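Local coordinates for putative hemin transport system, substrate-binding protein (Burkholderia cenocepacia, PDB 5Y8A) that binds heme in the cleft between its two lobes and probably delivers it to a hemin import system in the bacterial membrane, at residues A[168-173]-A[189-194]; A[204-209]-A[237-242]; A[149-154]-A[200-205]. All blocks are in the same frame, centred on the assembly; numbering follows the deposited sequence.

Contact 1. Residues A[168-173]-A[189-194]; sequences QRTAAD and DHYKPL. With HEM (protoporphyrin IX containing Fe), chain D.
D189 lies against Q168 and R169, and the three side chains share their polar ends through water. The carboxylate comes over one face of the R169 guanidinium: OD2 sits 3.2 Å from R169 NE but well out of the guanidinium plane, so the salt bridge rests on charge alone. The in-plane N-H of NE goes instead to a water that also donates to D189 OD1. A second water joins that same OD1 to Q168 OE1. The other end of the Q168 amide, NE2, gives a nearly straight bond (172°) of 2.9 Å to D173 OD1, which it meets from above the carboxylate plane; NE2 also bonds to M185 O.

One backbone bond ties the segments, H190 N to Q168 O at 2.8 Å. Beyond it comes T170. Its OG1 stands between the backbone N and the carbonyl carbon (chi1 58°), where it accepts from D173 N at 3.0 Å as the N-cap of helix 171-178. The same rotation lays the CG2 methyl against its neighbours, 3.4 Å from CE1 of Y191 and 3.5 Å from CA of H190. The H190 ring carries CB of D189 over the centre of one face, while a water beside its ND1 donates to heme O2D.

The first N-H groups of the helix point to the heme: A171 N bonds to propionate oxygen O2A at 2.8 Å, and A172 N is directed at O1A of the same carboxylate, whose position is less certain. Y191 N reaches O1D of the other propionate. The capped N-terminus of helix 171-178 thus receives one propionate, an instance of anion binding at a helix end, while strand residue Y191 takes the other; together they form part of the heme site of a periplasmic binding protein.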
loop_
_atom_site.group_PDB
_atom_site.type_symbol
_atom_site.label_atom_id
_atom_site.label_comp_id
_atom_site.label_asym_id
_atom_site.label_seq_id
_atom_site.Cartn_x
_atom_site.Cartn_y
_atom_site.Cartn_z
ATOM N N GLN A 168 6.837 11.549 7.944
ATOM C CA GLN A 168 6.144 12.110 6.796
ATOM C C GLN A 168 6.653 11.486 5.504
ATOM O O GLN A 168 7.597 10.697 5.490
ATOM C CB GLN A 168 6.296 13.625 6.764
ATOM C CG GLN A 168 5.287 14.316 7.672
ATOM C CD GLN A 168 5.495 13.970 9.136
ATOM O OE1 GLN A 168 6.426 14.460 9.788
ATOM N NE2 GLN A 168 4.622 13.118 9.663
ATOM N N ARG A 169 5.971 11.822 4.408
ATOM C CA ARG A 169 6.310 11.337 3.071
ATOM C C ARG A 169 6.243 9.813 2.978
ATOM O O ARG A 169 6.983 9.205 2.206
ATOM C CB ARG A 169 7.680 11.847 2.641
ATOM C CG ARG A 169 7.755 13.365 2.698
ATOM C CD ARG A 169 8.909 13.910 1.904
ATOM N NE ARG A 169 9.190 15.296 2.266
ATOM C CZ ARG A 169 10.065 16.074 1.631
ATOM N NH1 ARG A 169 10.743 15.602 0.590
ATOM N NH2 ARG A 169 10.263 17.320 2.035
ATOM N N THR A 170 5.342 9.192 3.749
ATOM C CA THR A 170 5.111 7.757 3.684
ATOM C C THR A 170 3.674 7.482 3.246
ATOM O O THR A 170 2.801 8.347 3.314
ATOM C CB THR A 170 5.353 7.098 5.044
ATOM O OG1 THR A 170 4.494 7.718 5.989
ATOM C CG2 THR A 170 6.854 7.267 5.519
ATOM N N ALA A 171 3.427 6.250 2.808
ATOM C CA ALA A 171 2.056 5.836 2.545
ATOM C C ALA A 171 1.216 5.901 3.819
ATOM O O ALA A 171 0.046 6.298 3.776
ATOM C CB ALA A 171 2.032 4.428 1.940
ATOM N N ALA A 172 1.807 5.552 4.966
ATOM C CA ALA A 172 1.068 5.571 6.229
ATOM C C ALA A 172 0.600 6.979 6.575
ATOM O O ALA A 172 -0.557 7.183 6.971
ATOM C CB ALA A 172 1.935 5.000 7.357
ATOM N N ASP A 173 1.488 7.969 6.423
ATOM C CA ASP A 173 1.124 9.359 6.714
ATOM C C ASP A 173 -0.093 9.797 5.896
ATOM O O ASP A 173 -1.047 10.373 6.431
ATOM C CB ASP A 173 2.324 10.277 6.441
ATOM C CG ASP A 173 2.129 11.687 7.005
ATOM O OD1 ASP A 173 2.365 11.900 8.217
ATOM O OD2 ASP A 173 1.756 12.590 6.234
ATOM N N ASP A 189 11.067 12.376 7.821
ATOM C CA ASP A 189 10.469 11.730 6.663
ATOM C C ASP A 189 10.867 10.260 6.630
ATOM O O ASP A 189 11.890 9.869 7.210
ATOM C CB ASP A 189 10.892 12.421 5.369
ATOM C CG ASP A 189 10.457 13.884 5.311
ATOM O OD1 ASP A 189 9.386 14.219 5.865
ATOM O OD2 ASP A 189 11.191 14.695 4.703
ATOM N N HIS A 190 10.039 9.443 5.967
ATOM C CA HIS A 190 10.288 8.008 5.827
ATOM C C HIS A 190 10.256 7.307 7.177
ATOM O O HIS A 190 9.599 7.790 8.092
ATOM C CB HIS A 190 11.623 7.789 5.112
ATOM C CG HIS A 190 11.741 8.602 3.854
ATOM N ND1 HIS A 190 10.683 8.784 2.995
ATOM C CD2 HIS A 190 12.761 9.328 3.342
ATOM C CE1 HIS A 190 11.048 9.563 1.992
ATOM N NE2 HIS A 190 12.307 9.905 2.177
ATOM N N TYR A 191 10.954 6.184 7.329
ATOM C CA TYR A 191 10.818 5.390 8.547
ATOM C C TYR A 191 12.096 5.375 9.382
ATOM O O TYR A 191 13.211 5.348 8.841
ATOM C CB TYR A 191 10.418 3.955 8.229
ATOM C CG TYR A 191 8.970 3.756 7.819
ATOM C CD1 TYR A 191 8.528 4.103 6.553
ATOM C CD2 TYR A 191 8.058 3.178 8.692
ATOM C CE1 TYR A 191 7.209 3.902 6.172
ATOM C CE2 TYR A 191 6.744 2.974 8.325
ATOM C CZ TYR A 191 6.328 3.336 7.065
ATOM O OH TYR A 191 5.033 3.118 6.732
ATOM N N LYS A 192 11.916 5.341 10.708
ATOM C CA LYS A 192 12.999 5.216 11.688
ATOM C C LYS A 192 12.568 4.340 12.865
ATOM O O LYS A 192 11.381 4.005 12.985
ATOM C CB LYS A 192 13.417 6.592 12.212
ATOM C CG LYS A 192 12.402 7.178 13.177
ATOM C CD LYS A 192 13.011 8.192 14.137
ATOM C CE LYS A 192 13.142 9.576 13.517
ATOM N NZ LYS A 192 13.350 10.610 14.575
ATOM N N PRO A 193 13.490 3.925 13.729
ATOM C CA PRO A 193 13.087 3.339 15.013
ATOM C C PRO A 193 12.640 4.412 16.000
ATOM O O PRO A 193 13.032 5.577 15.916
ATOM C CB PRO A 193 14.361 2.633 15.495
ATOM C CG PRO A 193 15.142 2.376 14.230
ATOM C CD PRO A 193 14.880 3.584 13.383
ATOM N N LEU A 194 11.809 3.997 16.959
ATOM C CA LEU A 194 11.107 4.922 17.848
ATOM C C LEU A 194 11.710 4.937 19.250
ATOM O O LEU A 194 11.868 3.883 19.879
ATOM C CB LEU A 194 9.621 4.564 17.944
ATOM C CG LEU A 194 8.843 5.280 19.057
ATOM C CD1 LEU A 194 8.683 6.768 18.758
ATOM C CD2 LEU A 194 7.486 4.612 19.308
HETATM C CHA HEM D . 8.918 0.220 3.165
HETATM C CHB HEM D . 6.136 -3.742 3.323
HETATM C CHC HEM D . 9.803 -6.743 4.558
HETATM C CHD HEM D . 12.537 -2.793 4.328
HETATM C C1A HEM D . 7.798 -0.586 3.109
HETATM C C2A HEM D . 6.430 -0.183 2.820
HETATM C C3A HEM D . 5.679 -1.298 2.866
HETATM C C4A HEM D . 6.533 -2.429 3.186
HETATM C CMA HEM D . 4.164 -1.410 2.621
HETATM C CAA HEM D . 5.950 1.267 2.509
HETATM C CBA HEM D . 5.143 1.827 3.681
HETATM C CGA HEM D . 4.857 3.314 3.649
HETATM O O1A HEM D . 4.297 3.799 4.665
HETATM O O2A HEM D . 5.166 4.022 2.653
HETATM C C1B HEM D . 6.893 -4.863 3.617
HETATM C C2B HEM D . 6.378 -6.213 3.567
HETATM C C3B HEM D . 7.359 -7.065 3.907
HETATM C C4B HEM D . 8.555 -6.278 4.181
HETATM C CMB HEM D . 4.921 -6.556 3.188
HETATM C CAB HEM D . 7.208 -8.608 3.980
HETATM C CBB HEM D . 8.217 -9.428 4.311
HETATM C C1C HEM D . 10.916 -5.943 4.555
HETATM C C2C HEM D . 12.309 -6.331 4.681
HETATM C C3C HEM D . 13.049 -5.210 4.604
HETATM C C4C HEM D . 12.140 -4.098 4.436
HETATM C CMC HEM D . 12.809 -7.785 4.834
HETATM C CAC HEM D . 14.583 -4.983 4.694
HETATM C CBC HEM D . 15.463 -5.868 5.181
HETATM C C1D HEM D . 11.796 -1.684 4.013
HETATM C C2D HEM D . 12.367 -0.364 3.931
HETATM C C3D HEM D . 11.398 0.490 3.596
HETATM C C4D HEM D . 10.166 -0.273 3.475
HETATM C CMD HEM D . 13.864 -0.074 4.179
HETATM C CAD HEM D . 11.554 2.019 3.430
HETATM C CBD HEM D . 11.892 2.587 4.823
HETATM C CGD HEM D . 12.138 4.074 4.809
HETATM O O1D HEM D . 13.049 4.539 5.561
HETATM O O2D HEM D . 11.432 4.786 4.041
HETATM N NA HEM D . 7.812 -1.955 3.329
HETATM N NB HEM D . 8.228 -4.944 3.992
HETATM N NC HEM D . 10.852 -4.574 4.406
HETATM N ND HEM D . 10.445 -1.609 3.741
HETATM FE FE HEM D . 9.217 -3.381 3.931
HETATM O O HOH W 1 8.989 15.553 8.410
HETATM O O HOH W 2 8.480 16.214 4.663
HETATM O O HOH W 3 9.145 6.698 3.102
#

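Contact 2. Residues A[204-209]-A[237-242]; sequences PDVVLI and ARRVVS
V241 packs between L208 and V206 on one face of a pair of parallel strands, 206-209 and 240-242, whose axes approach to 4.8 Å with their directions 21° apart. This is the tight side. V241 CG1, anti to the backbone N (chi1 171°), meets L208 CD1 at 3.7 Å, and its other branch, CG2, lies 4.1 Å from V206 CG1, so the two methyls of one valine serve two residues of the neighbouring strand. Helix 255-269 closes over this face, touching V206, L208 and V241.

Backbone bonds run in the alternating manner of parallel strands: V207 N to R239 O, V241 N to V207 O at 3.0 Å, and I209 N to V241 O. Across the face bearing V207, V240 and I209 the side chains meet at longer range, I209 CG2 lying 4.1 Å from V240 CG1, and V240 is partly exposed. Helix 220-224 touches I209 and V240. S242, on this same face, directs its OG to D211.

The more exposed end lies at R239 and D205, where a side chain and a water take over from the backbone ladder. The R239 chain is extended from CG to NE and runs beside D205, so that NH1 donates to D205 O at 3.1 Å. The carbonyl is met in its own plane, on a lone pair, and the oxygen also lies in the guanidinium plane. Over the centre of one guanidinium face sits A237 CB, 3.3 Å above the plane. A water bridges D205 OD1 and R239 NH1, while D205 OD2 is held by R151 N. A237 itself belongs to a calcium site known for this protein. Just before R239, R238 ends helix 233-237 in a Schellman motif. Strand, helices and parallel strand at the sheet's margin make up a beta-alpha-beta crossover of an alpha/beta lobe.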
loop_
_atom_site.group_PDB
_atom_site.type_symbol
_atom_site.label_atom_id
_atom_site.label_comp_id
_atom_site.label_asym_id
_atom_site.label_seq_id
_atom_site.Cartn_x
_atom_site.Cartn_y
_atom_site.Cartn_z
ATOM N N PRO A 204 0.466 9.335 21.055
ATOM C CA PRO A 204 -0.545 8.767 20.152
ATOM C C PRO A 204 -1.811 8.383 20.900
ATOM O O PRO A 204 -1.765 7.907 22.040
ATOM C CB PRO A 204 0.156 7.537 19.570
ATOM C CG PRO A 204 1.115 7.138 20.630
ATOM C CD PRO A 204 1.634 8.444 21.178
ATOM N N ASP A 205 -2.953 8.620 20.253
ATOM C CA ASP A 205 -4.241 8.162 20.768
ATOM C C ASP A 205 -4.583 6.751 20.311
ATOM O O ASP A 205 -5.393 6.075 20.963
ATOM C CB ASP A 205 -5.346 9.127 20.337
ATOM C CG ASP A 205 -5.123 10.552 20.868
ATOM O OD1 ASP A 205 -5.198 10.751 22.097
ATOM O OD2 ASP A 205 -4.848 11.472 20.058
ATOM N N VAL A 206 -3.988 6.301 19.209
ATOM C CA VAL A 206 -4.170 4.961 18.658
ATOM C C VAL A 206 -2.833 4.525 18.065
ATOM O O VAL A 206 -2.103 5.339 17.490
ATOM C CB VAL A 206 -5.279 4.933 17.578
ATOM C CG1 VAL A 206 -5.531 3.519 17.085
ATOM C CG2 VAL A 206 -6.562 5.552 18.083
ATOM N N VAL A 207 -2.512 3.240 18.208
ATOM C CA VAL A 207 -1.364 2.628 17.549
ATOM C C VAL A 207 -1.885 1.770 16.398
ATOM O O VAL A 207 -2.796 0.956 16.589
ATOM C CB VAL A 207 -0.529 1.797 18.539
ATOM C CG1 VAL A 207 0.391 0.844 17.806
ATOM C CG2 VAL A 207 0.268 2.718 19.453
ATOM N N LEU A 208 -1.328 1.982 15.206
ATOM C CA LEU A 208 -1.658 1.242 13.988
ATOM C C LEU A 208 -0.495 0.323 13.641
ATOM O O LEU A 208 0.665 0.758 13.657
ATOM C CB LEU A 208 -1.919 2.227 12.840
ATOM C CG LEU A 208 -2.516 1.787 11.500
ATOM C CD1 LEU A 208 -3.909 1.142 11.707
ATOM C CD2 LEU A 208 -2.610 2.987 10.554
ATOM N N ILE A 209 -0.787 -0.938 13.321
ATOM C CA ILE A 209 0.268 -1.924 13.106
ATOM C C ILE A 209 -0.159 -2.903 12.022
ATOM O O ILE A 209 -1.341 -3.209 11.874
ATOM C CB ILE A 209 0.629 -2.647 14.426
ATOM C CG1 ILE A 209 1.962 -3.399 14.297
ATOM C CG2 ILE A 209 -0.525 -3.552 14.921
ATOM C CD1 ILE A 209 2.635 -3.609 15.635
ATOM N N ALA A 237 -5.521 3.519 27.053
ATOM C CA ALA A 237 -6.821 3.016 26.648
ATOM C C ALA A 237 -6.723 1.723 25.855
ATOM O O ALA A 237 -7.754 1.228 25.399
ATOM C CB ALA A 237 -7.567 4.071 25.824
ATOM N N ARG A 238 -5.509 1.196 25.676
ATOM C CA ARG A 238 -5.227 -0.035 24.940
ATOM C C ARG A 238 -5.906 -0.040 23.567
ATOM O O ARG A 238 -6.679 -0.933 23.224
ATOM C CB ARG A 238 -5.618 -1.253 25.779
ATOM C CG ARG A 238 -4.745 -1.403 27.013
ATOM C CD ARG A 238 -5.083 -2.650 27.794
ATOM N NE ARG A 238 -4.416 -3.841 27.269
ATOM C CZ ARG A 238 -3.170 -4.189 27.575
ATOM N NH1 ARG A 238 -2.455 -3.423 28.375
ATOM N NH2 ARG A 238 -2.633 -5.294 27.072
ATOM N N ARG A 239 -5.597 0.994 22.783
ATOM C CA ARG A 239 -6.196 1.213 21.471
ATOM C C ARG A 239 -5.182 0.773 20.420
ATOM O O ARG A 239 -4.247 1.507 20.091
ATOM C CB ARG A 239 -6.593 2.677 21.270
ATOM C CG ARG A 239 -7.518 3.251 22.351
ATOM C CD ARG A 239 -8.255 4.485 21.837
ATOM N NE ARG A 239 -9.028 5.170 22.875
ATOM C CZ ARG A 239 -8.603 6.240 23.541
ATOM N NH1 ARG A 239 -7.399 6.750 23.289
ATOM N NH2 ARG A 239 -9.375 6.795 24.470
ATOM N N VAL A 240 -5.376 -0.430 19.898
ATOM C CA VAL A 240 -4.564 -0.982 18.825
ATOM C C VAL A 240 -5.484 -1.304 17.655
ATOM O O VAL A 240 -6.608 -1.772 17.858
ATOM C CB VAL A 240 -3.797 -2.238 19.291
ATOM C CG1 VAL A 240 -2.923 -2.794 18.154
ATOM C CG2 VAL A 240 -2.945 -1.918 20.539
ATOM N N VAL A 241 -5.016 -1.020 16.437
ATOM C CA VAL A 241 -5.693 -1.398 15.200
ATOM C C VAL A 241 -4.666 -2.075 14.299
ATOM O O VAL A 241 -3.638 -1.472 13.972
ATOM C CB VAL A 241 -6.309 -0.194 14.461
ATOM C CG1 VAL A 241 -6.802 -0.635 13.065
ATOM C CG2 VAL A 241 -7.453 0.440 15.263
ATOM N N SER A 242 -4.942 -3.305 13.886
ATOM C CA SER A 242 -4.083 -3.992 12.927
ATOM C C SER A 242 -4.750 -4.065 11.554
ATOM O O SER A 242 -5.980 -4.106 11.447
ATOM C CB SER A 242 -3.740 -5.396 13.405
ATOM O OG SER A 242 -4.903 -6.182 13.478
HETATM O O HOH W 4 -6.970 9.724 23.644
#

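Contact 3. Residues A[149-154]-A[200-205]; sequences PPRVLF and AAAAPD
P150, R151 and L153 receive the loop by which helix 196-202 turns into strand 206-210, the closing step of a beta-alpha-beta crossover in a parallel, Rossmann-like sheet. The incoming loop does not yet run alongside strand 151-155; the touching parts point 115° apart, and regular pairing of the strands takes over from D205 onward.

P150 makes the first, modest contact. Its ring carbon CB rests 4.2 Å from CB of D205, and the same proline is backed by L270.

R151 carries most of the contact, gripped at both its backbone and its side chain. Its N donates to D205 OD2 at 2.9 Å in a nearly straight bond (172°) that uses the anti lone pair of the carboxylate oxygen. In return D205 N donates to R151 O at 2.7 Å, from a position tilted off the carbonyl plane. One residue thus holds both polar groups of the R151 backbone, and the carboxylate is occupied there rather than by the guanidinium, whose plane stands 83° from it.

CB and CG of R151 pass beside D205 OD2; beyond them a bend at chi3 (61°) turns the guanidinium toward the last turn of the helix and A202 O. NH2 donates weakly to that oxygen at 2.8 Å; NE is modelled so close to it that the length of that bond is doubtful. A203 O lies at the guanidinium edge, 3.7 Å from CD. The negative end of the helix dipole would probably suit the arginine's charge. A203 itself, with positive phi, is where the helix breaks off.

V152 faces the other way, toward I176 and L208. L153 returns to the loop, and here the contact is purely apolar: its CB lies 3.8 Å from CB of P204.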
loop_
_atom_site.group_PDB
_atom_site.type_symbol
_atom_site.label_atom_id
_atom_site.label_comp_id
_atom_site.label_asym_id
_atom_site.label_seq_id
_atom_site.Cartn_x
_atom_site.Cartn_y
_atom_site.Cartn_z
ATOM N N PRO A 149 -9.212 15.568 15.803
ATOM C CA PRO A 149 -8.541 14.519 15.011
ATOM C C PRO A 149 -7.520 13.768 15.846
ATOM O O PRO A 149 -6.586 14.374 16.398
ATOM C CB PRO A 149 -7.859 15.310 13.884
ATOM C CG PRO A 149 -8.688 16.559 13.759
ATOM C CD PRO A 149 -9.175 16.882 15.135
ATOM N N PRO A 150 -7.653 12.447 15.957
ATOM C CA PRO A 150 -6.754 11.682 16.833
ATOM C C PRO A 150 -5.358 11.532 16.250
ATOM O O PRO A 150 -5.163 11.548 15.034
ATOM C CB PRO A 150 -7.443 10.323 16.928
ATOM C CG PRO A 150 -8.161 10.220 15.572
ATOM C CD PRO A 150 -8.685 11.595 15.342
ATOM N N ARG A 151 -4.386 11.348 17.148
ATOM C CA ARG A 151 -2.990 11.132 16.787
ATOM C C ARG A 151 -2.722 9.638 16.661
ATOM O O ARG A 151 -2.947 8.879 17.614
ATOM C CB ARG A 151 -2.072 11.762 17.835
ATOM C CG ARG A 151 -2.329 13.245 18.045
ATOM C CD ARG A 151 -1.537 13.796 19.235
ATOM N NE ARG A 151 -0.093 13.648 19.052
ATOM C CZ ARG A 151 0.653 14.456 18.305
ATOM N NH1 ARG A 151 0.093 15.476 17.666
ATOM N NH2 ARG A 151 1.958 14.246 18.195
ATOM N N VAL A 152 -2.234 9.215 15.493
ATOM C CA VAL A 152 -2.027 7.801 15.178
ATOM C C VAL A 152 -0.543 7.545 14.933
ATOM O O VAL A 152 0.090 8.224 14.113
ATOM C CB VAL A 152 -2.852 7.354 13.950
ATOM C CG1 VAL A 152 -2.590 5.879 13.654
ATOM C CG2 VAL A 152 -4.334 7.587 14.190
ATOM N N LEU A 153 -0.004 6.553 15.630
ATOM C CA LEU A 153 1.345 6.053 15.410
ATOM C C LEU A 153 1.240 4.797 14.563
ATOM O O LEU A 153 0.496 3.882 14.914
ATOM C CB LEU A 153 2.028 5.745 16.746
ATOM C CG LEU A 153 3.275 4.862 16.721
ATOM C CD1 LEU A 153 4.399 5.634 16.109
ATOM C CD2 LEU A 153 3.648 4.388 18.129
ATOM N N PHE A 154 1.935 4.763 13.430
ATOM C CA PHE A 154 1.958 3.556 12.614
ATOM C C PHE A 154 3.266 2.806 12.797
ATOM O O PHE A 154 4.347 3.398 12.735
ATOM C CB PHE A 154 1.764 3.824 11.128
ATOM C CG PHE A 154 1.835 2.563 10.314
ATOM C CD1 PHE A 154 0.870 1.572 10.479
ATOM C CD2 PHE A 154 2.888 2.328 9.448
ATOM C CE1 PHE A 154 0.938 0.384 9.770
ATOM C CE2 PHE A 154 2.953 1.140 8.720
ATOM C CZ PHE A 154 1.985 0.164 8.888
ATOM N N ALA A 200 6.598 9.530 23.842
ATOM C CA ALA A 200 5.898 10.321 24.847
ATOM C C ALA A 200 5.585 11.723 24.336
ATOM O O ALA A 200 4.581 12.319 24.742
ATOM C CB ALA A 200 6.721 10.383 26.137
ATOM N N ALA A 201 6.428 12.266 23.453
ATOM C CA ALA A 201 6.091 13.521 22.784
ATOM C C ALA A 201 4.967 13.318 21.772
ATOM O O ALA A 201 4.054 14.148 21.670
ATOM C CB ALA A 201 7.329 14.097 22.097
ATOM N N ALA A 202 5.015 12.209 21.028
ATOM C CA ALA A 202 3.979 11.909 20.043
ATOM C C ALA A 202 2.602 11.820 20.687
ATOM O O ALA A 202 1.602 12.245 20.094
ATOM C CB ALA A 202 4.312 10.603 19.327
ATOM N N ALA A 203 2.535 11.287 21.906
ATOM C CA ALA A 203 1.295 11.038 22.636
ATOM C C ALA A 203 0.210 10.472 21.712
ATOM O O ALA A 203 -0.874 11.054 21.599
ATOM C CB ALA A 203 0.805 12.300 23.340
ATOM N N PRO A 204 0.466 9.335 21.055
ATOM C CA PRO A 204 -0.545 8.767 20.152
ATOM C C PRO A 204 -1.811 8.383 20.900
ATOM O O PRO A 204 -1.765 7.907 22.040
ATOM C CB PRO A 204 0.156 7.537 19.570
ATOM C CG PRO A 204 1.115 7.138 20.630
ATOM C CD PRO A 204 1.634 8.444 21.178
ATOM N N ASP A 205 -2.953 8.620 20.253
ATOM C CA ASP A 205 -4.241 8.162 20.768
ATOM C C ASP A 205 -4.583 6.751 20.311
ATOM O O ASP A 205 -5.393 6.075 20.963
ATOM C CB ASP A 205 -5.346 9.127 20.337
ATOM C CG ASP A 205 -5.123 10.552 20.868
ATOM O OD1 ASP A 205 -5.198 10.751 22.097
ATOM O OD2 ASP A 205 -4.848 11.472 20.058
#

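All three contacts lie in one alpha/beta lobe, and the chain threads them in an overlapping order. Contact 3 opens at 149-154, contact 1 forms wholly within its span, and contact 3 closes at 200-205, where contact 2 begins, sharing P204 and D205. Contacts 2 and 3, centres about 9 Å apart, lie on one parallel sheet: strand 206-210 runs between 151-155 and 240-243. Contact 1, with its centre about 14 Å from that of contact 3, packs A172 and Y191 on F154 and L194 on L153; contact 2 is about 17 Å from it, centre to centre. Strand 151-155, through F154, thus backs the helix start and the strand that meet the heme.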